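PDB 3N6Y: immunoglobulin-like protein, which is of unknown function but folds as an immunoglobulin-like beta-sandwich and is probably made with a signal peptide and exported from the cytoplasm. Local coordinates for residues I12-R20 / Q36-P45; A46-Y56 / V113-V122. One frame throughout, in Å; residues are numbered along the deposited sequence. Where two conformers were deposited one is given.

Followed from the N terminus, the chain runs through 12-20, crosses an unmodelled loop and returns as 36-45, so contact 1 closes the first long excursion with a short antiparallel ladder. Segment 46-56 continues directly from there; the two contacts are in series, neither nested nor crossed. Contact 2 closes the long loop from 56 to 113, through strands 68-74, 76-78, 84-92 and 101-106, and sets strand 51-56 of one sheet against strand 116-122 of the other. The contacts meet where Gln36 OE1 lies 2.7 Å from Lys51 NZ, a probable hydrogen bond. Strand 43-44 lies at an edge of the six-stranded sheet, and its Val44 also packs on Phe52 of the facing sheet.

Contact 1: I12-R20 / Q36-P45; sequences IEYGVFESR and QNIQQTTEVP
Val16 and Gln39 form the antiparallel hydrogen-bonded pair that fixes the register: Gln39 N donates a hydrogen bond to Val16 O at 2.8 Å, and Val16 N binds Gln39 O in return. Beyond this pair, Glu18 N reaches Asn37 O. The side chains of the same two residues run alongside each other, and Asn37 ND2 meets Glu18 OE1 at 2.8 Å with an almost straight N-H...O angle of 173°. Glu18 OE1 lies in the amide plane of Asn37, whereas ND2 comes to it from well above the carboxylate plane. One water links Glu18 O to Asn37 N, another Tyr14 N to Gln40 OE1. Glu13 forms a salt bridge with Arg55.

In this immunoglobulin-like sandwich the chain turns a corner at Gly15, and Glu13, Gly15 and Phe17 bond by backbone to Arg55, Gly53 and Lys51 of strand 51-59. At the corner Gly15 CA comes within 3.2 Å of Gln39 O, a CA-H...O contact.

Apolar contacts flank the ladder. Ile38 CG1 sits over the centre of the Phe17 ring, 3.9 Å from its centroid, in a CH-pi contact; CD1 lies over the CZ half of the same face and also touches Glu13 CB. On the other face of the ladder, Val16 CG2 packs on Thr41 CG2, Val44 CG2 and Pro45 CD. Gln40 CG, held anti to the backbone N (chi1 -177°), lies over one face of the Tyr14 ring, offset toward its rim, with the amide turned only 15° from the ring plane.

Thr41 O, buried without a hydrogen-bond partner in the model, approaches that ring at its edge, 3.4 Å from Tyr14 CD1.

Contact 2: A46-Y56 / V113-V122; sequences AKLGTKFGMRY and VVKGEWRLMV
Strands 51-56 and 116-122 run in roughly the same direction, their axes 26° apart and 8.2 Å at closest approach, and no hydrogen bond joins the two segments. Side chains fill the gap between them. Phe52 directs its ring edge at the face of Trp118 in a T-shaped stack, planes at 89°, with Phe52 CZ 3.9 Å from Trp118 CE3. The indole is held by its own NE1, which donates to Val114 O at 2.9 Å, in the plane of both ring and carbonyl. Leu120 reaches Phe52 CE2 with CD1 and Gly53 CA with CD2. The selenomethionine Met54, bent at chi3 (-65°), brings CE to 3.9 Å from Val122 CG2. Val122 CG2 also meets the hydroxyl end of Tyr56; Met54 and Tyr56 each have a second conformer, so these details hold for one of them. At the opposite end, Ala46 CB packs on Val113 CG1 at 3.6 Å, beside the type II turn of Lys47 to Thr50, where Lys47 O accepts from both Thr50 N and Thr50 OG1. This is the face-to-face core of a beta-sandwich: strand 101-106 pairs with strand 51-59 in one sheet, while strands 68-74 and 127-136 flank strand 116-124 in the other.

Contact 1: I12-R20 / Q36-P45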
loop_
_atom_site.group_PDB
_atom_site.type_symbol
_atom_site.label_atom_id
_atom_site.label_comp_id
_atom_site.label_asym_id
_atom_site.label_seq_id
_atom_site.Cartn_x
_atom_site.Cartn_y
_atom_site.Cartn_z
ATOM N N ILE A 12 -6.414 10.205 3.930
ATOM C CA ILE A 12 -5.643 8.978 3.786
ATOM C C ILE A 12 -4.954 8.678 5.120
ATOM O O ILE A 12 -4.271 9.529 5.683
ATOM C CB ILE A 12 -4.603 9.094 2.660
ATOM C CG1 ILE A 12 -5.316 9.223 1.283
ATOM C CG2 ILE A 12 -3.716 7.891 2.669
ATOM C CD1 ILE A 12 -4.645 10.233 0.386
ATOM N N GLU A 13 -5.123 7.490 5.662
ATOM C CA GLU A 13 -4.369 7.129 6.858
ATOM C C GLU A 13 -3.033 6.598 6.376
ATOM O O GLU A 13 -2.977 5.888 5.368
ATOM C CB GLU A 13 -5.077 6.028 7.636
ATOM C CG GLU A 13 -6.497 6.382 8.064
ATOM C CD GLU A 13 -7.234 5.191 8.673
ATOM O OE1 GLU A 13 -6.984 4.908 9.861
ATOM O OE2 GLU A 13 -8.027 4.534 7.944
ATOM N N TYR A 14 -1.977 6.847 7.126
ATOM C CA TYR A 14 -0.684 6.283 6.745
ATOM C C TYR A 14 0.179 6.043 7.970
ATOM O O TYR A 14 0.098 6.806 8.955
ATOM C CB TYR A 14 0.045 7.185 5.755
ATOM C CG TYR A 14 0.459 8.471 6.336
ATOM C CD1 TYR A 14 1.692 8.584 7.001
ATOM C CD2 TYR A 14 -0.385 9.587 6.307
ATOM C CE1 TYR A 14 2.088 9.749 7.551
ATOM C CE2 TYR A 14 -0.001 10.775 6.869
ATOM C CZ TYR A 14 1.229 10.860 7.494
ATOM O OH TYR A 14 1.556 12.068 8.035
ATOM N N GLY A 15 1.043 5.038 7.885
ATOM C CA GLY A 15 1.932 4.688 8.977
ATOM C C GLY A 15 2.122 3.222 9.247
ATOM O O GLY A 15 2.077 2.415 8.322
ATOM N N VAL A 16 2.360 2.891 10.511
ATOM C CA VAL A 16 2.648 1.559 10.977
ATOM C C VAL A 16 1.352 0.945 11.519
ATOM O O VAL A 16 0.696 1.535 12.402
ATOM C CB VAL A 16 3.788 1.530 12.038
ATOM C CG1 VAL A 16 3.920 0.104 12.643
ATOM C CG2 VAL A 16 5.124 1.985 11.430
ATOM N N PHE A 17 1.019 -0.231 10.994
ATOM C CA PHE A 17 -0.186 -1.008 11.363
ATOM C C PHE A 17 0.095 -1.738 12.640
ATOM O O PHE A 17 1.139 -2.381 12.791
ATOM C CB PHE A 17 -0.574 -2.009 10.282
ATOM C CG PHE A 17 -1.226 -1.382 9.071
ATOM C CD1 PHE A 17 -0.529 -0.511 8.246
ATOM C CD2 PHE A 17 -2.536 -1.702 8.724
ATOM C CE1 PHE A 17 -1.134 0.047 7.099
ATOM C CE2 PHE A 17 -3.142 -1.146 7.598
ATOM C CZ PHE A 17 -2.438 -0.273 6.783
ATOM N N GLU A 18 -0.837 -1.648 13.580
ATOM C CA GLU A 18 -0.630 -2.262 14.886
ATOM C C GLU A 18 -1.469 -3.511 14.986
ATOM O O GLU A 18 -2.623 -3.518 14.587
ATOM C CB GLU A 18 -0.994 -1.277 16.002
ATOM C CG GLU A 18 -0.189 0.010 15.982
ATOM C CD GLU A 18 -0.454 0.887 17.211
ATOM O OE1 GLU A 18 -1.613 0.928 17.665
ATOM O OE2 GLU A 18 0.492 1.536 17.696
ATOM N N SER A 19 -0.871 -4.587 15.472
ATOM C CA SER A 19 -1.599 -5.822 15.661
ATOM C C SER A 19 -1.482 -6.204 17.122
ATOM O O SER A 19 -0.556 -5.764 17.804
ATOM C CB SER A 19 -1.033 -6.928 14.761
ATOM O OG SER A 19 0.331 -7.191 15.056
ATOM N N ARG A 20 -2.422 -7.014 17.599
ATOM C CA ARG A 20 -2.384 -7.510 18.976
ATOM C C ARG A 20 -2.682 -9.002 19.052
ATOM O O ARG A 20 -3.812 -9.426 18.827
ATOM C CB ARG A 20 -3.371 -6.728 19.839
ATOM C CG ARG A 20 -3.130 -5.209 19.850
ATOM C CD ARG A 20 -3.214 -4.645 21.264
ATOM N NE ARG A 20 -3.706 -3.273 21.292
ATOM C CZ ARG A 20 -4.064 -2.627 22.396
ATOM N NH1 ARG A 20 -3.968 -3.211 23.591
ATOM N NH2 ARG A 20 -4.518 -1.382 22.303
ATOM N N GLN A 36 -7.160 -2.862 12.524
ATOM C CA GLN A 36 -5.834 -2.491 13.001
ATOM C C GLN A 36 -5.780 -0.974 13.115
ATOM O O GLN A 36 -6.187 -0.267 12.194
ATOM C CB GLN A 36 -4.745 -3.017 12.044
ATOM C CG GLN A 36 -4.490 -4.537 12.147
ATOM C CD GLN A 36 -3.327 -5.003 11.271
ATOM O OE1 GLN A 36 -3.366 -4.867 10.052
ATOM N NE2 GLN A 36 -2.292 -5.552 11.895
ATOM N N ASN A 37 -5.329 -0.485 14.270
ATOM C CA ASN A 37 -4.955 0.891 14.426
ATOM C C ASN A 37 -3.714 1.105 13.554
ATOM O O ASN A 37 -2.930 0.188 13.323
ATOM C CB ASN A 37 -4.640 1.208 15.902
ATOM C CG ASN A 37 -4.409 2.688 16.161
ATOM O OD1 ASN A 37 -5.182 3.535 15.714
ATOM N ND2 ASN A 37 -3.343 3.009 16.894
ATOM N N ILE A 38 -3.602 2.309 13.043
ATOM C CA ILE A 38 -2.395 2.804 12.354
ATOM C C ILE A 38 -1.774 3.980 13.126
ATOM O O ILE A 38 -2.454 4.987 13.414
ATOM C CB ILE A 38 -2.717 3.235 10.890
ATOM C CG1 ILE A 38 -3.260 2.075 10.066
ATOM C CG2 ILE A 38 -1.468 3.905 10.218
ATOM C CD1 ILE A 38 -3.902 2.560 8.776
ATOM N N GLN A 39 -0.497 3.837 13.496
ATOM C CA GLN A 39 0.279 4.901 14.138
ATOM C C GLN A 39 0.811 5.776 13.007
ATOM O O GLN A 39 1.563 5.311 12.143
ATOM C CB GLN A 39 1.423 4.312 14.958
ATOM C CG GLN A 39 2.111 5.275 15.912
ATOM C CD GLN A 39 3.029 4.548 16.880
ATOM O OE1 GLN A 39 2.864 4.631 18.098
ATOM N NE2 GLN A 39 3.959 3.781 16.342
ATOM N N GLN A 40 0.373 7.020 12.984
ATOM C CA GLN A 40 0.668 7.880 11.844
ATOM C C GLN A 40 2.121 8.281 11.847
ATOM O O GLN A 40 2.562 8.955 12.779
ATOM C CB GLN A 40 -0.197 9.145 11.881
ATOM C CG GLN A 40 0.058 10.024 10.656
ATOM C CD GLN A 40 -0.913 11.177 10.526
ATOM O OE1 GLN A 40 -2.064 10.995 10.160
ATOM N NE2 GLN A 40 -0.418 12.377 10.752
ATOM N N THR A 41 2.857 7.882 10.809
ATOM C CA THR A 41 4.268 8.228 10.691
ATOM C C THR A 41 4.771 7.891 9.295
ATOM O O THR A 41 4.174 7.013 8.638
ATOM C CB THR A 41 5.122 7.425 11.709
ATOM O OG1 THR A 41 6.461 7.930 11.650
ATOM C CG2 THR A 41 5.100 5.944 11.378
ATOM N N THR A 42 5.865 8.547 8.893
ATOM C CA THR A 42 6.630 8.134 7.720
ATOM C C THR A 42 7.916 7.414 8.075
ATOM O O THR A 42 8.637 6.949 7.170
ATOM C CB THR A 42 6.954 9.337 6.804
ATOM O OG1 THR A 42 7.601 10.405 7.535
ATOM C CG2 THR A 42 5.637 9.797 6.153
ATOM N N GLU A 43 8.147 7.246 9.375
ATOM C CA GLU A 43 9.367 6.627 9.887
ATOM C C GLU A 43 9.048 5.215 10.362
ATOM O O GLU A 43 8.290 5.000 11.292
ATOM C CB GLU A 43 9.973 7.477 11.007
ATOM C CG GLU A 43 10.447 8.836 10.557
ATOM C CD GLU A 43 11.698 8.766 9.684
ATOM O OE1 GLU A 43 12.499 7.793 9.815
ATOM O OE2 GLU A 43 11.895 9.693 8.867
ATOM N N VAL A 44 9.624 4.246 9.672
ATOM C CA VAL A 44 9.300 2.840 9.847
ATOM C C VAL A 44 10.512 2.058 10.352
ATOM O O VAL A 44 11.558 2.101 9.717
ATOM C CB VAL A 44 8.824 2.291 8.515
ATOM C CG1 VAL A 44 8.582 0.781 8.585
ATOM C CG2 VAL A 44 7.534 3.008 8.044
ATOM N N PRO A 45 10.363 1.303 11.458
ATOM C CA PRO A 45 11.505 0.484 11.931
ATOM C C PRO A 45 11.907 -0.635 10.989
ATOM O O PRO A 45 11.037 -1.367 10.491
ATOM C CB PRO A 45 11.000 -0.140 13.244
ATOM C CG PRO A 45 9.752 0.497 13.566
ATOM C CD PRO A 45 9.185 1.151 12.317
HETATM O O HOH W 1 -2.704 8.018 9.622
HETATM O O HOH W 2 0.613 -5.500 12.007
HETATM O O HOH W 3 -4.535 -2.269 16.333
#

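Contact 2: A46-Y56 / V113-V122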
loop_
_atom_site.group_PDB
_atom_site.type_symbol
_atom_site.label_atom_id
_atom_site.label_comp_id
_atom_site.label_asym_id
_atom_site.label_seq_id
_atom_site.Cartn_x
_atom_site.Cartn_y
_atom_site.Cartn_z
ATOM N N ALA A 46 13.216 -0.809 10.819
ATOM C CA ALA A 46 13.780 -1.868 9.993
ATOM C C ALA A 46 13.821 -3.116 10.848
ATOM O O ALA A 46 14.899 -3.596 11.261
ATOM C CB ALA A 46 15.171 -1.496 9.500
ATOM N N LYS A 47 12.638 -3.618 11.143
ATOM C CA LYS A 47 12.465 -4.788 12.024
ATOM C C LYS A 47 11.448 -5.765 11.461
ATOM O O LYS A 47 10.371 -5.376 11.022
ATOM C CB LYS A 47 12.039 -4.313 13.414
ATOM C CG LYS A 47 13.126 -3.469 14.085
ATOM C CD LYS A 47 12.761 -2.856 15.455
ATOM C CE LYS A 47 13.152 -3.765 16.595
ATOM N NZ LYS A 47 12.822 -3.155 17.925
ATOM N N LEU A 48 11.786 -7.056 11.476
ATOM C CA LEU A 48 10.842 -8.113 11.082
ATOM C C LEU A 48 9.511 -7.973 11.805
ATOM O O LEU A 48 9.475 -7.724 13.019
ATOM C CB LEU A 48 11.427 -9.512 11.404
ATOM C CG LEU A 48 12.310 -10.261 10.431
ATOM C CD1 LEU A 48 12.641 -11.618 11.044
ATOM C CD2 LEU A 48 11.669 -10.426 9.025
ATOM N N GLY A 49 8.421 -8.182 11.078
ATOM C CA GLY A 49 7.093 -8.134 11.624
ATOM C C GLY A 49 6.454 -6.763 11.502
ATOM O O GLY A 49 5.307 -6.600 11.811
ATOM N N THR A 50 7.210 -5.775 11.049
ATOM C CA THR A 50 6.654 -4.426 10.883
ATOM C C THR A 50 5.847 -4.346 9.603
ATOM O O THR A 50 6.353 -4.699 8.559
ATOM C CB THR A 50 7.777 -3.394 10.816
ATOM O OG1 THR A 50 8.543 -3.444 12.010
ATOM C CG2 THR A 50 7.263 -1.926 10.650
ATOM N N LYS A 51 4.601 -3.926 9.717
ATOM C CA LYS A 51 3.702 -3.658 8.591
ATOM C C LYS A 51 3.418 -2.172 8.463
ATOM O O LYS A 51 3.092 -1.492 9.448
ATOM C CB LYS A 51 2.417 -4.487 8.731
ATOM C CG LYS A 51 1.341 -4.183 7.714
ATOM C CD LYS A 51 0.094 -4.997 8.082
ATOM C CE LYS A 51 -1.077 -4.573 7.226
ATOM N NZ LYS A 51 -2.341 -5.296 7.611
ATOM N N PHE A 52 3.572 -1.630 7.249
ATOM C CA PHE A 52 3.332 -0.231 7.038
ATOM C C PHE A 52 2.635 0.039 5.705
ATOM O O PHE A 52 2.624 -0.813 4.817
ATOM C CB PHE A 52 4.633 0.601 7.085
ATOM C CG PHE A 52 5.623 0.248 5.984
ATOM C CD1 PHE A 52 6.439 -0.874 6.067
ATOM C CD2 PHE A 52 5.694 1.025 4.826
ATOM C CE1 PHE A 52 7.305 -1.196 5.056
ATOM C CE2 PHE A 52 6.591 0.718 3.812
ATOM C CZ PHE A 52 7.386 -0.401 3.921
ATOM N N GLY A 53 2.039 1.202 5.594
ATOM C CA GLY A 53 1.392 1.611 4.371
ATOM C C GLY A 53 0.266 2.585 4.601
ATOM O O GLY A 53 0.354 3.441 5.497
HETATM N N MSE A 54 -0.761 2.467 3.779
HETATM C CA MSE A 54 -1.893 3.368 3.674
HETATM C C MSE A 54 -3.241 2.622 3.815
HETATM O O MSE A 54 -3.369 1.461 3.359
HETATM C CB MSE A 54 -1.831 4.119 2.315
HETATM C CG MSE A 54 -0.770 5.216 2.249
HETATM SE SE MSE A 54 -0.867 6.065 0.509
HETATM C CE MSE A 54 -0.363 4.566 -0.569
ATOM N N ARG A 55 -4.248 3.316 4.365
ATOM C CA ARG A 55 -5.619 2.851 4.393
ATOM C C ARG A 55 -6.448 4.065 3.982
ATOM O O ARG A 55 -6.210 5.194 4.428
ATOM C CB ARG A 55 -6.035 2.309 5.755
ATOM C CG ARG A 55 -7.457 1.764 5.760
ATOM C CD ARG A 55 -7.715 0.893 6.968
ATOM N NE ARG A 55 -7.551 1.693 8.189
ATOM C CZ ARG A 55 -7.183 1.197 9.364
ATOM N NH1 ARG A 55 -6.943 -0.093 9.524
ATOM N NH2 ARG A 55 -7.028 2.011 10.391
ATOM N N TYR A 56 -7.406 3.849 3.110
ATOM C CA TYR A 56 -8.145 4.930 2.465
ATOM C C TYR A 56 -9.557 4.457 2.096
ATOM O O TYR A 56 -9.864 3.246 2.109
ATOM C CB TYR A 56 -7.396 5.459 1.213
ATOM C CG TYR A 56 -6.694 4.386 0.413
ATOM C CD1 TYR A 56 -5.397 4.013 0.715
ATOM C CD2 TYR A 56 -7.344 3.706 -0.618
ATOM C CE1 TYR A 56 -4.763 3.025 0.020
ATOM C CE2 TYR A 56 -6.710 2.736 -1.324
ATOM C CZ TYR A 56 -5.417 2.375 -0.985
ATOM O OH TYR A 56 -4.753 1.378 -1.643
ATOM N N VAL A 113 13.703 -6.668 4.839
ATOM C CA VAL A 113 14.044 -5.542 5.703
ATOM C C VAL A 113 15.181 -4.782 5.065
ATOM O O VAL A 113 16.345 -5.081 5.321
ATOM C CB VAL A 113 14.460 -6.026 7.134
ATOM C CG1 VAL A 113 14.804 -4.804 8.056
ATOM C CG2 VAL A 113 13.386 -6.969 7.757
ATOM N N VAL A 114 14.830 -3.804 4.223
ATOM C CA VAL A 114 15.819 -3.033 3.497
ATOM C C VAL A 114 15.673 -1.563 3.835
ATOM O O VAL A 114 14.616 -0.934 3.608
ATOM C CB VAL A 114 15.672 -3.224 1.976
ATOM C CG1 VAL A 114 16.732 -2.393 1.216
ATOM C CG2 VAL A 114 15.759 -4.699 1.622
ATOM N N LYS A 115 16.735 -1.019 4.424
ATOM C CA LYS A 115 16.731 0.376 4.839
ATOM C C LYS A 115 16.718 1.285 3.627
ATOM O O LYS A 115 17.302 0.960 2.582
ATOM C CB LYS A 115 17.951 0.688 5.739
ATOM C CG LYS A 115 17.884 -0.062 7.040
ATOM C CD LYS A 115 19.074 0.218 7.969
ATOM C CE LYS A 115 18.982 -0.717 9.184
ATOM N NZ LYS A 115 20.229 -0.863 9.995
ATOM N N GLY A 116 16.032 2.412 3.773
ATOM C CA GLY A 116 15.973 3.446 2.745
ATOM C C GLY A 116 14.538 3.884 2.474
ATOM O O GLY A 116 13.626 3.624 3.269
ATOM N N GLU A 117 14.326 4.523 1.334
ATOM C CA GLU A 117 13.003 5.059 0.986
ATOM C C GLU A 117 12.157 4.021 0.232
ATOM O O GLU A 117 12.603 3.452 -0.781
ATOM C CB GLU A 117 13.137 6.340 0.142
ATOM C CG GLU A 117 11.798 6.811 -0.447
ATOM C CD GLU A 117 11.783 8.265 -0.882
ATOM O OE1 GLU A 117 12.798 8.980 -0.664
ATOM O OE2 GLU A 117 10.745 8.713 -1.418
ATOM N N TRP A 118 10.922 3.801 0.714
ATOM C CA TRP A 118 9.918 2.986 0.090
ATOM C C TRP A 118 8.769 3.945 -0.239
ATOM O O TRP A 118 8.266 4.694 0.638
ATOM C CB TRP A 118 9.405 1.940 1.062
ATOM C CG TRP A 118 10.391 0.889 1.430
ATOM C CD1 TRP A 118 11.576 1.043 2.108
ATOM C CD2 TRP A 118 10.229 -0.489 1.205
ATOM N NE1 TRP A 118 12.147 -0.201 2.295
ATOM C CE2 TRP A 118 11.344 -1.151 1.747
ATOM C CE3 TRP A 118 9.247 -1.231 0.584
ATOM C CZ2 TRP A 118 11.499 -2.530 1.665
ATOM C CZ3 TRP A 118 9.390 -2.618 0.478
ATOM C CH2 TRP A 118 10.508 -3.242 1.039
ATOM N N ARG A 119 8.424 3.982 -1.506
ATOM C CA ARG A 119 7.373 4.842 -2.002
ATOM C C ARG A 119 6.235 3.932 -2.454
ATOM O O ARG A 119 6.406 3.126 -3.365
ATOM C CB ARG A 119 7.929 5.748 -3.134
ATOM C CG ARG A 119 6.872 6.595 -3.867
ATOM C CD ARG A 119 7.485 7.488 -4.955
ATOM N NE ARG A 119 6.633 8.592 -5.388
ATOM C CZ ARG A 119 6.946 9.450 -6.367
ATOM N NH1 ARG A 119 8.093 9.337 -7.044
ATOM N NH2 ARG A 119 6.121 10.463 -6.653
ATOM N N LEU A 120 5.070 4.056 -1.810
ATOM C CA LEU A 120 3.882 3.241 -2.072
ATOM C C LEU A 120 2.864 4.110 -2.776
ATOM O O LEU A 120 2.538 5.218 -2.303
ATOM C CB LEU A 120 3.297 2.751 -0.737
ATOM C CG LEU A 120 3.909 1.434 -0.197
ATOM C CD1 LEU A 120 5.434 1.485 -0.076
ATOM C CD2 LEU A 120 3.318 1.115 1.153
HETATM N N MSE A 121 2.449 3.678 -3.940
HETATM C CA MSE A 121 1.600 4.455 -4.837
HETATM C C MSE A 121 0.447 3.603 -5.284
HETATM O O MSE A 121 0.652 2.501 -5.799
HETATM C CB MSE A 121 2.434 4.945 -6.049
HETATM C CG MSE A 121 3.666 5.714 -5.651
HETATM SE SE MSE A 121 4.731 6.140 -7.246
HETATM C CE MSE A 121 3.869 7.868 -7.655
ATOM N N VAL A 122 -0.774 4.110 -5.067
ATOM C CA VAL A 122 -1.983 3.493 -5.570
ATOM C C VAL A 122 -2.481 4.206 -6.825
ATOM O O VAL A 122 -2.801 5.375 -6.792
ATOM C CB VAL A 122 -3.174 3.558 -4.550
ATOM C CG1 VAL A 122 -4.359 2.720 -5.107
ATOM C CG2 VAL A 122 -2.763 3.089 -3.224
#